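Local coordinates for protein rhodopsin (Todarodes pacificus, PDB 2Z73) that captures light through bound retinal and activates G-proteins that signal through phospholipase C, serving squid vision at low light intensity, at residues I156-V159 and W160-V164; H20-W23 and R24-Q28; I262-V265 and I266-F270. One frame throughout, in Å; residues are numbered along the deposited sequence.

Contact 1: residues I156-V159 and W160-V164; sequences IIFV and WLWSV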
ATOM      1  N   ILE A 156      -0.466  13.666  -5.950  1.00 61.43           N
ATOM      2  CA  ILE A 156      -0.865  12.387  -6.540  1.00 62.06           C
ATOM      3  C   ILE A 156      -0.415  12.297  -8.001  1.00 61.04           C
ATOM      4  O   ILE A 156      -0.054  11.218  -8.473  1.00 59.87           O
ATOM      5  CB  ILE A 156      -2.394  12.129  -6.456  1.00 62.01           C
ATOM      6  CG1 ILE A 156      -3.138  12.969  -7.489  1.00 64.07           C
ATOM      7  CG2 ILE A 156      -2.894  12.431  -5.051  1.00 58.21           C
ATOM      8  CD1 ILE A 156      -4.623  12.682  -7.531  1.00 65.33           C
ATOM      9  N   ILE A 157      -0.432  13.425  -8.712  1.00 60.31           N
ATOM     10  CA  ILE A 157       0.018  13.440 -10.100  1.00 60.84           C
ATOM     11  C   ILE A 157       1.474  12.983 -10.123  1.00 60.38           C
ATOM     12  O   ILE A 157       1.889  12.240 -11.021  1.00 59.52           O
ATOM     13  CB  ILE A 157      -0.054  14.849 -10.730  1.00 63.04           C
ATOM     14  CG1 ILE A 157      -1.512  15.260 -10.937  1.00 63.80           C
ATOM     15  CG2 ILE A 157       0.686  14.857 -12.062  1.00 62.37           C
ATOM     16  CD1 ILE A 157      -1.674  16.618 -11.595  1.00 61.84           C
ATOM     17  N   PHE A 158       2.254  13.437  -9.142  1.00 58.03           N
ATOM     18  CA  PHE A 158       3.648  13.020  -9.066  1.00 57.94           C
ATOM     19  C   PHE A 158       3.647  11.513  -8.828  1.00 57.32           C
ATOM     20  O   PHE A 158       4.388  10.763  -9.469  1.00 56.05           O
ATOM     21  CB  PHE A 158       4.378  13.705  -7.912  1.00 57.69           C
ATOM     22  CG  PHE A 158       5.641  12.998  -7.500  1.00 59.01           C
ATOM     23  CD1 PHE A 158       6.714  12.890  -8.381  1.00 59.72           C
ATOM     24  CD2 PHE A 158       5.744  12.401  -6.247  1.00 59.76           C
ATOM     25  CE1 PHE A 158       7.877  12.189  -8.021  1.00 58.69           C
ATOM     26  CE2 PHE A 158       6.900  11.698  -5.879  1.00 60.31           C
ATOM     27  CZ  PHE A 158       7.966  11.594  -6.770  1.00 59.75           C
ATOM     28  N   VAL A 159       2.806  11.084  -7.891  1.00 55.16           N
ATOM     29  CA  VAL A 159       2.690   9.678  -7.557  1.00 54.26           C
ATOM     30  C   VAL A 159       2.418   8.842  -8.803  1.00 55.84           C
ATOM     31  O   VAL A 159       3.106   7.857  -9.060  1.00 56.42           O
ATOM     32  CB  VAL A 159       1.538   9.418  -6.574  1.00 54.75           C
ATOM     33  CG1 VAL A 159       1.483   7.935  -6.242  1.00 53.06           C
ATOM     34  CG2 VAL A 159       1.705  10.272  -5.313  1.00 52.44           C
ATOM     35  N   TRP A 160       1.406   9.228  -9.574  1.00 54.46           N
ATOM     36  CA  TRP A 160       1.073   8.477 -10.770  1.00 53.24           C
ATOM     37  C   TRP A 160       2.222   8.455 -11.762  1.00 52.70           C
ATOM     38  O   TRP A 160       2.612   7.394 -12.233  1.00 54.92           O
ATOM     39  CB  TRP A 160      -0.204   9.025 -11.421  1.00 54.69           C
ATOM     40  CG  TRP A 160      -1.476   8.492 -10.794  1.00 52.14           C
ATOM     41  CD1 TRP A 160      -2.076   8.930  -9.650  1.00 53.32           C
ATOM     42  CD2 TRP A 160      -2.278   7.399 -11.272  1.00 51.81           C
ATOM     43  NE1 TRP A 160      -3.203   8.182  -9.383  1.00 53.86           N
ATOM     44  CE2 TRP A 160      -3.348   7.237 -10.363  1.00 52.70           C
ATOM     45  CE3 TRP A 160      -2.196   6.542 -12.381  1.00 51.06           C
ATOM     46  CZ2 TRP A 160      -4.329   6.254 -10.529  1.00 51.95           C
ATOM     47  CZ3 TRP A 160      -3.173   5.564 -12.545  1.00 51.24           C
ATOM     48  CH2 TRP A 160      -4.226   5.430 -11.622  1.00 51.28           C
ATOM     49  N   LEU A 161       2.780   9.615 -12.078  1.00 55.76           N
ATOM     50  CA  LEU A 161       3.895   9.662 -13.014  1.00 54.94           C
ATOM     51  C   LEU A 161       5.029   8.780 -12.518  1.00 55.74           C
ATOM     52  O   LEU A 161       5.543   7.928 -13.250  1.00 56.49           O
ATOM     53  CB  LEU A 161       4.391  11.096 -13.195  1.00 56.10           C
ATOM     54  CG  LEU A 161       3.751  11.825 -14.371  1.00 57.71           C
ATOM     55  CD1 LEU A 161       3.946  10.984 -15.628  1.00 59.29           C
ATOM     56  CD2 LEU A 161       2.269  12.043 -14.116  1.00 61.98           C
ATOM     57  N   TRP A 162       5.417   8.985 -11.268  1.00 54.85           N
ATOM     58  CA  TRP A 162       6.481   8.205 -10.659  1.00 56.70           C
ATOM     59  C   TRP A 162       6.212   6.707 -10.828  1.00 55.78           C
ATOM     60  O   TRP A 162       7.006   5.990 -11.435  1.00 54.64           O
ATOM     61  CB  TRP A 162       6.576   8.569  -9.176  1.00 62.44           C
ATOM     62  CG  TRP A 162       7.698   7.925  -8.444  1.00 67.49           C
ATOM     63  CD1 TRP A 162       7.647   6.773  -7.718  1.00 68.74           C
ATOM     64  CD2 TRP A 162       9.044   8.402  -8.349  1.00 70.90           C
ATOM     65  NE1 TRP A 162       8.880   6.504  -7.169  1.00 71.01           N
ATOM     66  CE2 TRP A 162       9.755   7.489  -7.543  1.00 70.99           C
ATOM     67  CE3 TRP A 162       9.718   9.516  -8.866  1.00 72.19           C
ATOM     68  CZ2 TRP A 162      11.113   7.654  -7.241  1.00 72.04           C
ATOM     69  CZ3 TRP A 162      11.067   9.680  -8.566  1.00 72.35           C
ATOM     70  CH2 TRP A 162      11.749   8.752  -7.759  1.00 71.69           C
ATOM     71  N   SER A 163       5.075   6.248 -10.307  1.00 55.56           N
ATOM     72  CA  SER A 163       4.687   4.838 -10.379  1.00 54.28           C
ATOM     73  C   SER A 163       4.744   4.241 -11.783  1.00 53.71           C
ATOM     74  O   SER A 163       5.277   3.154 -11.982  1.00 53.35           O
ATOM     75  CB  SER A 163       3.284   4.654  -9.825  1.00 53.85           C
ATOM     76  OG  SER A 163       3.220   5.091  -8.486  1.00 53.25           O
ATOM     77  N   VAL A 164       4.178   4.941 -12.755  1.00 52.72           N
ATOM     78  CA  VAL A 164       4.202   4.426 -14.105  1.00 52.72           C
ATOM     79  C   VAL A 164       5.640   4.364 -14.599  1.00 53.69           C
ATOM     80  O   VAL A 164       6.063   3.358 -15.174  1.00 53.58           O
ATOM     81  CB  VAL A 164       3.381   5.310 -15.055  1.00 52.55           C
ATOM     82  CG1 VAL A 164       3.339   4.687 -16.448  1.00 49.25           C
ATOM     83  CG2 VAL A 164       1.986   5.487 -14.496  1.00 47.81           C
TER
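F158 and W162 both set CG anti to the backbone N (chi1 161° and -175°), which sends the two rings out side by side in the same direction from successive turns of one helix. The helix is 149-167, the fourth transmembrane helix of the seven-helix rhodopsin fold, and the contact is an i to i+4 pairing along it. The rings meet obliquely, their planes at 50°, with 5.2 Å between the centroid of the F158 ring and that of the five-membered ring of W162. CE1 of F158 touches CE3 of W162 at 3.4 Å, while F158 CZ lies over one indole face, displaced toward the rim. A CH-pi contact completes the pair, W162 CB lying 4.3 Å from the centroid of the F158 ring, over its face. Both side chains also reach the third transmembrane helix, F158 at M128 and W162 at M124. Away from the rings, I157 and L161 run alongside each other, L161 on the surface, and meet through CG2 and CD2.

W160 lies on another side of the helix, its CG beside the backbone N. The edge of the indole is turned to the I156 carbonyl, with CD1 3.3 Å from I156 O and that oxygen near the ring plane. Its NE1 is hydrogen-bonded to N75 OD1, which joins this helix to helix 70-87. Buried S163 faces M121 and turns its hydroxyl back on its own helix. V159 O therefore accepts two bonds from one residue, the amide S163 N at 2.8 Å and the hydroxyl S163 OG, also at 2.8 Å, which approaches from above the carbonyl plane.

Contact 2: residues H20-W23 and R24-Q28; sequences HPHW and REFDQ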
ATOM      1  N   HIS A  20      11.411 -19.166 -18.458  1.00 45.30           N
ATOM      2  CA  HIS A  20      12.848 -19.171 -18.235  1.00 45.86           C
ATOM      3  C   HIS A  20      13.274 -20.563 -17.826  1.00 48.52           C
ATOM      4  O   HIS A  20      12.601 -21.211 -17.024  1.00 49.87           O
ATOM      5  CB  HIS A  20      13.238 -18.199 -17.130  1.00 45.38           C
ATOM      6  CG  HIS A  20      14.713 -18.005 -16.998  1.00 48.15           C
ATOM      7  ND1 HIS A  20      15.552 -18.990 -16.528  1.00 47.25           N
ATOM      8  CD2 HIS A  20      15.504 -16.948 -17.302  1.00 47.41           C
ATOM      9  CE1 HIS A  20      16.797 -18.548 -16.549  1.00 48.50           C
ATOM     10  NE2 HIS A  20      16.795 -17.312 -17.014  1.00 47.37           N
ATOM     11  N   PRO A  21      14.404 -21.044 -18.371  1.00 49.22           N
ATOM     12  CA  PRO A  21      14.958 -22.369 -18.087  1.00 48.14           C
ATOM     13  C   PRO A  21      14.962 -22.700 -16.601  1.00 49.44           C
ATOM     14  O   PRO A  21      14.719 -23.839 -16.204  1.00 51.32           O
ATOM     15  CB  PRO A  21      16.362 -22.271 -18.659  1.00 46.40           C
ATOM     16  CG  PRO A  21      16.166 -21.385 -19.832  1.00 45.90           C
ATOM     17  CD  PRO A  21      15.298 -20.294 -19.273  1.00 48.05           C
ATOM     18  N   HIS A  22      15.235 -21.694 -15.780  1.00 48.63           N
ATOM     19  CA  HIS A  22      15.282 -21.897 -14.345  1.00 46.28           C
ATOM     20  C   HIS A  22      14.036 -22.529 -13.754  1.00 46.06           C
ATOM     21  O   HIS A  22      14.133 -23.403 -12.894  1.00 49.75           O
ATOM     22  CB  HIS A  22      15.547 -20.592 -13.614  1.00 44.45           C
ATOM     23  CG  HIS A  22      15.392 -20.717 -12.137  1.00 49.31           C
ATOM     24  ND1 HIS A  22      16.061 -21.672 -11.404  1.00 49.65           N
ATOM     25  CD2 HIS A  22      14.605 -20.052 -11.258  1.00 52.82           C
ATOM     26  CE1 HIS A  22      15.695 -21.591 -10.138  1.00 51.11           C
ATOM     27  NE2 HIS A  22      14.812 -20.616 -10.023  1.00 55.27           N
ATOM     28  N   TRP A  23      12.864 -22.092 -14.197  1.00 45.13           N
ATOM     29  CA  TRP A  23      11.619 -22.646 -13.660  1.00 45.22           C
ATOM     30  C   TRP A  23      11.289 -23.990 -14.293  1.00 44.52           C
ATOM     31  O   TRP A  23      10.443 -24.733 -13.808  1.00 43.05           O
ATOM     32  CB  TRP A  23      10.452 -21.673 -13.896  1.00 44.59           C
ATOM     33  CG  TRP A  23      10.649 -20.299 -13.306  1.00 45.31           C
ATOM     34  CD1 TRP A  23      10.754 -19.127 -13.991  1.00 44.07           C
ATOM     35  CD2 TRP A  23      10.768 -19.959 -11.918  1.00 44.37           C
ATOM     36  NE1 TRP A  23      10.931 -18.080 -13.123  1.00 44.87           N
ATOM     37  CE2 TRP A  23      10.943 -18.564 -11.843  1.00 44.86           C
ATOM     38  CE3 TRP A  23      10.745 -20.699 -10.732  1.00 47.80           C
ATOM     39  CZ2 TRP A  23      11.095 -17.889 -10.629  1.00 45.45           C
ATOM     40  CZ3 TRP A  23      10.898 -20.032  -9.519  1.00 48.72           C
ATOM     41  CH2 TRP A  23      11.071 -18.637  -9.478  1.00 49.46           C
ATOM     42  N   ARG A  24      11.983 -24.307 -15.375  1.00 46.30           N
ATOM     43  CA  ARG A  24      11.753 -25.539 -16.114  1.00 46.17           C
ATOM     44  C   ARG A  24      12.394 -26.784 -15.538  1.00 47.68           C
ATOM     45  O   ARG A  24      11.982 -27.893 -15.855  1.00 48.87           O
ATOM     46  CB  ARG A  24      12.219 -25.331 -17.553  1.00 46.92           C
ATOM     47  CG  ARG A  24      11.410 -24.263 -18.256  1.00 49.08           C
ATOM     48  CD  ARG A  24      12.199 -23.468 -19.262  1.00 47.53           C
ATOM     49  NE  ARG A  24      12.683 -24.263 -20.383  1.00 46.77           N
ATOM     50  CZ  ARG A  24      12.979 -23.754 -21.579  1.00 48.36           C
ATOM     51  NH1 ARG A  24      12.833 -22.451 -21.814  1.00 37.97           N
ATOM     52  NH2 ARG A  24      13.444 -24.548 -22.539  1.00 48.58           N
ATOM     53  N   GLU A  25      13.397 -26.620 -14.690  1.00 49.01           N
ATOM     54  CA  GLU A  25      14.065 -27.783 -14.139  1.00 50.09           C
ATOM     55  C   GLU A  25      13.340 -28.404 -12.950  1.00 49.48           C
ATOM     56  O   GLU A  25      13.694 -29.490 -12.495  1.00 53.39           O
ATOM     57  CB  GLU A  25      15.493 -27.415 -13.736  1.00 49.66           C
ATOM     58  CG  GLU A  25      15.590 -26.732 -12.403  1.00 47.88           C
ATOM     59  CD  GLU A  25      16.956 -26.158 -12.163  1.00 49.34           C
ATOM     60  OE1 GLU A  25      17.372 -26.102 -10.987  1.00 53.18           O
ATOM     61  OE2 GLU A  25      17.611 -25.754 -13.144  1.00 48.27           O
ATOM     62  N   PHE A  26      12.312 -27.738 -12.452  1.00 48.05           N
ATOM     63  CA  PHE A  26      11.598 -28.257 -11.298  1.00 48.02           C
ATOM     64  C   PHE A  26      10.445 -29.167 -11.642  1.00 49.02           C
ATOM     65  O   PHE A  26       9.933 -29.146 -12.758  1.00 48.05           O
ATOM     66  CB  PHE A  26      11.094 -27.102 -10.435  1.00 44.32           C
ATOM     67  CG  PHE A  26      12.185 -26.182  -9.981  1.00 46.38           C
ATOM     68  CD1 PHE A  26      13.019 -26.530  -8.919  1.00 45.15           C
ATOM     69  CD2 PHE A  26      12.407 -24.975 -10.635  1.00 44.88           C
ATOM     70  CE1 PHE A  26      14.051 -25.688  -8.518  1.00 42.37           C
ATOM     71  CE2 PHE A  26      13.441 -24.130 -10.235  1.00 46.98           C
ATOM     72  CZ  PHE A  26      14.264 -24.490  -9.173  1.00 41.92           C
ATOM     73  N   ASP A  27      10.060 -29.992 -10.672  1.00 52.11           N
ATOM     74  CA  ASP A  27       8.944 -30.899 -10.843  1.00 52.71           C
ATOM     75  C   ASP A  27       7.715 -30.051 -10.624  1.00 53.48           C
ATOM     76  O   ASP A  27       7.783 -28.997  -9.991  1.00 54.76           O
ATOM     77  CB  ASP A  27       8.961 -32.020  -9.802  1.00 53.37           C
ATOM     78  CG  ASP A  27      10.049 -33.044 -10.051  1.00 56.26           C
ATOM     79  OD1 ASP A  27      10.382 -33.310 -11.226  1.00 58.38           O
ATOM     80  OD2 ASP A  27      10.560 -33.603  -9.064  1.00 60.13           O
ATOM     81  N   GLN A  28       6.584 -30.506 -11.136  1.00 53.99           N
ATOM     82  CA  GLN A  28       5.361 -29.749 -10.979  1.00 51.84           C
ATOM     83  C   GLN A  28       4.747 -29.971  -9.613  1.00 51.98           C
ATOM     84  O   GLN A  28       4.490 -31.108  -9.216  1.00 52.63           O
ATOM     85  CB  GLN A  28       4.368 -30.136 -12.061  1.00 50.05           C
ATOM     86  CG  GLN A  28       3.069 -29.394 -11.954  1.00 53.89           C
ATOM     87  CD  GLN A  28       2.178 -29.666 -13.130  1.00 55.91           C
ATOM     88  OE1 GLN A  28       2.041 -30.808 -13.562  1.00 50.90           O
ATOM     89  NE2 GLN A  28       1.558 -28.618 -13.658  1.00 55.99           N
TER
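An offset edge-to-face pair between H22 and F26 carries this local contact, in which a short, weakly bonded helical turn that begins at P21 packs against the chain just after it. The turn belongs to the extracellular N-terminal segment and precedes the first transmembrane helix. The two rings stand nearly perpendicular, at 87°, with their centroids 5.1 Å apart. F26 presents its CE2-CZ edge to one face of the imidazole, and H22 CE1 lies 3.4 Å from F26 CZ, near the plane of the phenyl ring. H22 is placed for this by a CG anti to its backbone N (chi1 171°). It also meets W23, whose indole has H22 CD2 over the centre of one face. F26 and W23 also rest on P294 and A297 of helix 294-306, so the small cluster lies against the extracellular end of the bundle.

The turn itself is held at its start by H20, the N-cap, whose ND1 accepts from H22 N at 2.8 Å in the plane of its ring. At the other end R24 N donates to P21 O over 2.9 Å, from well above the carbonyl plane, and E25 N adds a weak bond to the same oxygen. R24 bends at chi2 and chi3 and folds back along P21: its CD packs 3.2 Å from H20 O, and P21 CG lies over one face of the guanidinium. The charged end continues to V19 O, which NH1 binds.

Because H20 ND1 accepts in the cap, a neutral H20 would probably carry its proton on NE2. H22 uses its own NE2 to bind V292 O, which implies a proton there and ties the turn to the loop before helix 294-306.

Contact 3: residues I262-V265 and I266-F270; sequences ISIV and IVSQF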
ATOM      1  N   ILE A 262      -1.638   5.438  12.551  1.00 53.15           N
ATOM      2  CA  ILE A 262      -2.241   4.588  11.525  1.00 51.58           C
ATOM      3  C   ILE A 262      -1.329   4.478  10.306  1.00 51.32           C
ATOM      4  O   ILE A 262      -1.006   3.371   9.855  1.00 51.40           O
ATOM      5  CB  ILE A 262      -3.598   5.149  11.048  1.00 52.69           C
ATOM      6  CG1 ILE A 262      -4.557   5.276  12.230  1.00 53.89           C
ATOM      7  CG2 ILE A 262      -4.207   4.228  10.001  1.00 49.55           C
ATOM      8  CD1 ILE A 262      -5.865   5.940  11.878  1.00 54.23           C
ATOM      9  N   SER A 263      -0.925   5.631   9.773  1.00 48.95           N
ATOM     10  CA  SER A 263      -0.057   5.696   8.602  1.00 49.24           C
ATOM     11  C   SER A 263       1.128   4.762   8.721  1.00 52.27           C
ATOM     12  O   SER A 263       1.499   4.083   7.760  1.00 54.04           O
ATOM     13  CB  SER A 263       0.481   7.110   8.423  1.00 51.25           C
ATOM     14  OG  SER A 263      -0.568   8.044   8.327  1.00 57.13           O
ATOM     15  N   ILE A 264       1.733   4.749   9.906  1.00 53.47           N
ATOM     16  CA  ILE A 264       2.889   3.915  10.169  1.00 51.29           C
ATOM     17  C   ILE A 264       2.534   2.446  10.139  1.00 49.42           C
ATOM     18  O   ILE A 264       3.301   1.632   9.616  1.00 49.66           O
ATOM     19  CB  ILE A 264       3.533   4.288  11.530  1.00 56.95           C
ATOM     20  CG1 ILE A 264       4.584   5.374  11.305  1.00 57.11           C
ATOM     21  CG2 ILE A 264       4.151   3.055  12.200  1.00 56.32           C
ATOM     22  CD1 ILE A 264       5.213   5.904  12.587  1.00 62.64           C
ATOM     23  N   VAL A 265       1.380   2.083  10.680  1.00 47.07           N
ATOM     24  CA  VAL A 265       1.017   0.669  10.663  1.00 47.26           C
ATOM     25  C   VAL A 265       0.818   0.147   9.236  1.00 48.74           C
ATOM     26  O   VAL A 265       1.242  -0.960   8.917  1.00 46.52           O
ATOM     27  CB  VAL A 265      -0.270   0.390  11.473  1.00 45.56           C
ATOM     28  CG1 VAL A 265      -0.593  -1.098  11.437  1.00 39.83           C
ATOM     29  CG2 VAL A 265      -0.087   0.846  12.898  1.00 41.42           C
ATOM     30  N   ILE A 266       0.179   0.943   8.378  1.00 51.79           N
ATOM     31  CA  ILE A 266      -0.055   0.507   7.013  1.00 51.74           C
ATOM     32  C   ILE A 266       1.257   0.459   6.243  1.00 52.91           C
ATOM     33  O   ILE A 266       1.427  -0.362   5.330  1.00 52.74           O
ATOM     34  CB  ILE A 266      -1.087   1.414   6.287  1.00 54.18           C
ATOM     35  CG1 ILE A 266      -0.568   2.844   6.169  1.00 57.95           C
ATOM     36  CG2 ILE A 266      -2.417   1.400   7.055  1.00 50.14           C
ATOM     37  CD1 ILE A 266      -1.547   3.789   5.459  1.00 60.02           C
ATOM     38  N   VAL A 267       2.194   1.331   6.622  1.00 52.56           N
ATOM     39  CA  VAL A 267       3.512   1.335   5.993  1.00 50.63           C
ATOM     40  C   VAL A 267       4.233   0.061   6.451  1.00 50.28           C
ATOM     41  O   VAL A 267       4.833  -0.653   5.650  1.00 51.66           O
ATOM     42  CB  VAL A 267       4.332   2.575   6.402  1.00 50.16           C
ATOM     43  CG1 VAL A 267       5.806   2.369   6.090  1.00 52.67           C
ATOM     44  CG2 VAL A 267       3.845   3.780   5.644  1.00 50.35           C
ATOM     45  N   SER A 268       4.154  -0.224   7.742  1.00 48.56           N
ATOM     46  CA  SER A 268       4.802  -1.409   8.291  1.00 48.30           C
ATOM     47  C   SER A 268       4.238  -2.634   7.614  1.00 47.91           C
ATOM     48  O   SER A 268       4.954  -3.594   7.344  1.00 49.74           O
ATOM     49  CB  SER A 268       4.545  -1.510   9.793  1.00 48.41           C
ATOM     50  OG  SER A 268       4.653  -0.234  10.407  1.00 49.03           O
ATOM     51  N   GLN A 269       2.939  -2.590   7.348  1.00 49.88           N
ATOM     52  CA  GLN A 269       2.245  -3.696   6.703  1.00 50.91           C
ATOM     53  C   GLN A 269       2.837  -3.931   5.312  1.00 51.36           C
ATOM     54  O   GLN A 269       3.183  -5.061   4.938  1.00 49.33           O
ATOM     55  CB  GLN A 269       0.748  -3.373   6.621  1.00 49.23           C
ATOM     56  CG  GLN A 269      -0.063  -4.352   5.812  1.00 51.36           C
ATOM     57  CD  GLN A 269      -0.104  -3.992   4.345  1.00 51.39           C
ATOM     58  OE1 GLN A 269      -0.765  -3.037   3.945  1.00 49.79           O
ATOM     59  NE2 GLN A 269       0.607  -4.754   3.535  1.00 55.34           N
ATOM     60  N   PHE A 270       2.979  -2.844   4.561  1.00 50.67           N
ATOM     61  CA  PHE A 270       3.527  -2.901   3.217  1.00 49.16           C
ATOM     62  C   PHE A 270       4.914  -3.523   3.222  1.00 48.39           C
ATOM     63  O   PHE A 270       5.171  -4.494   2.507  1.00 47.17           O
ATOM     64  CB  PHE A 270       3.582  -1.492   2.626  1.00 51.91           C
ATOM     65  CG  PHE A 270       4.018  -1.457   1.197  1.00 52.80           C
ATOM     66  CD1 PHE A 270       5.372  -1.519   0.861  1.00 56.21           C
ATOM     67  CD2 PHE A 270       3.076  -1.427   0.175  1.00 52.98           C
ATOM     68  CE1 PHE A 270       5.778  -1.557  -0.474  1.00 55.47           C
ATOM     69  CE2 PHE A 270       3.470  -1.465  -1.157  1.00 55.42           C
ATOM     70  CZ  PHE A 270       4.824  -1.531  -1.485  1.00 54.83           C
TER
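I262 and I266 meet on the packed, inner side of this helical stretch, where I266 N donates to I262 O at 3.1 Å, nearly in line with the carbonyl. Their own side-chain contact is loose, the two CG2 methyls being 4.5 Å apart; the tightness comes from the helices around them. V267, also buried, leans on the preceding turn, with its CB 3.5 Å from I264 O.

These residues belong to helix 246-286, the sixth transmembrane helix of the rhodopsin-type receptor fold, and their side chains are pressed between neighbouring helices. I266 touches N311 and I314 in the NPxxY segment of the seventh helix; V267 touches M126 of the third and I216 of the fifth. S263 packs on R133, the arginine of the DRY motif, and its OG is bound to L259 O one turn earlier.

In contrast to this enclosed side, I264 and V265 lie on the surface, where they may face lipid, although I264 also touches Y220 of the fifth helix. Both point away from the turn that follows. I264 meets it through CG2, 3.8 Å from S268 OG, and the V265 carbonyl takes Q269 N at 2.8 Å. S268 has OG beside its backbone N (chi1 -41°), turned back to I264 O, which also accepts S268 N at 2.8 Å; the modelled hydroxyl bond is very short and its exact length doubtful.

From the N terminus, contact 2 comes first, in the extracellular segment ahead of the first transmembrane helix; contact 1 follows in the fourth helix and contact 3 in the sixth. The three are in series: none nests in or crosses another, and none closes a long loop, since each joins adjoining stretches of chain. Contact 2 lies about 36 Å from both others, centre to centre, against the extracellular end of the seventh helix. Contacts 1 and 3, their centres about 20 Å apart, sit within the membrane bundle and do not touch. The third helix lies against both, meeting residues 156-164 through M121, M124 and M128 and residues 262-270 through I123, M126, I129 and R133.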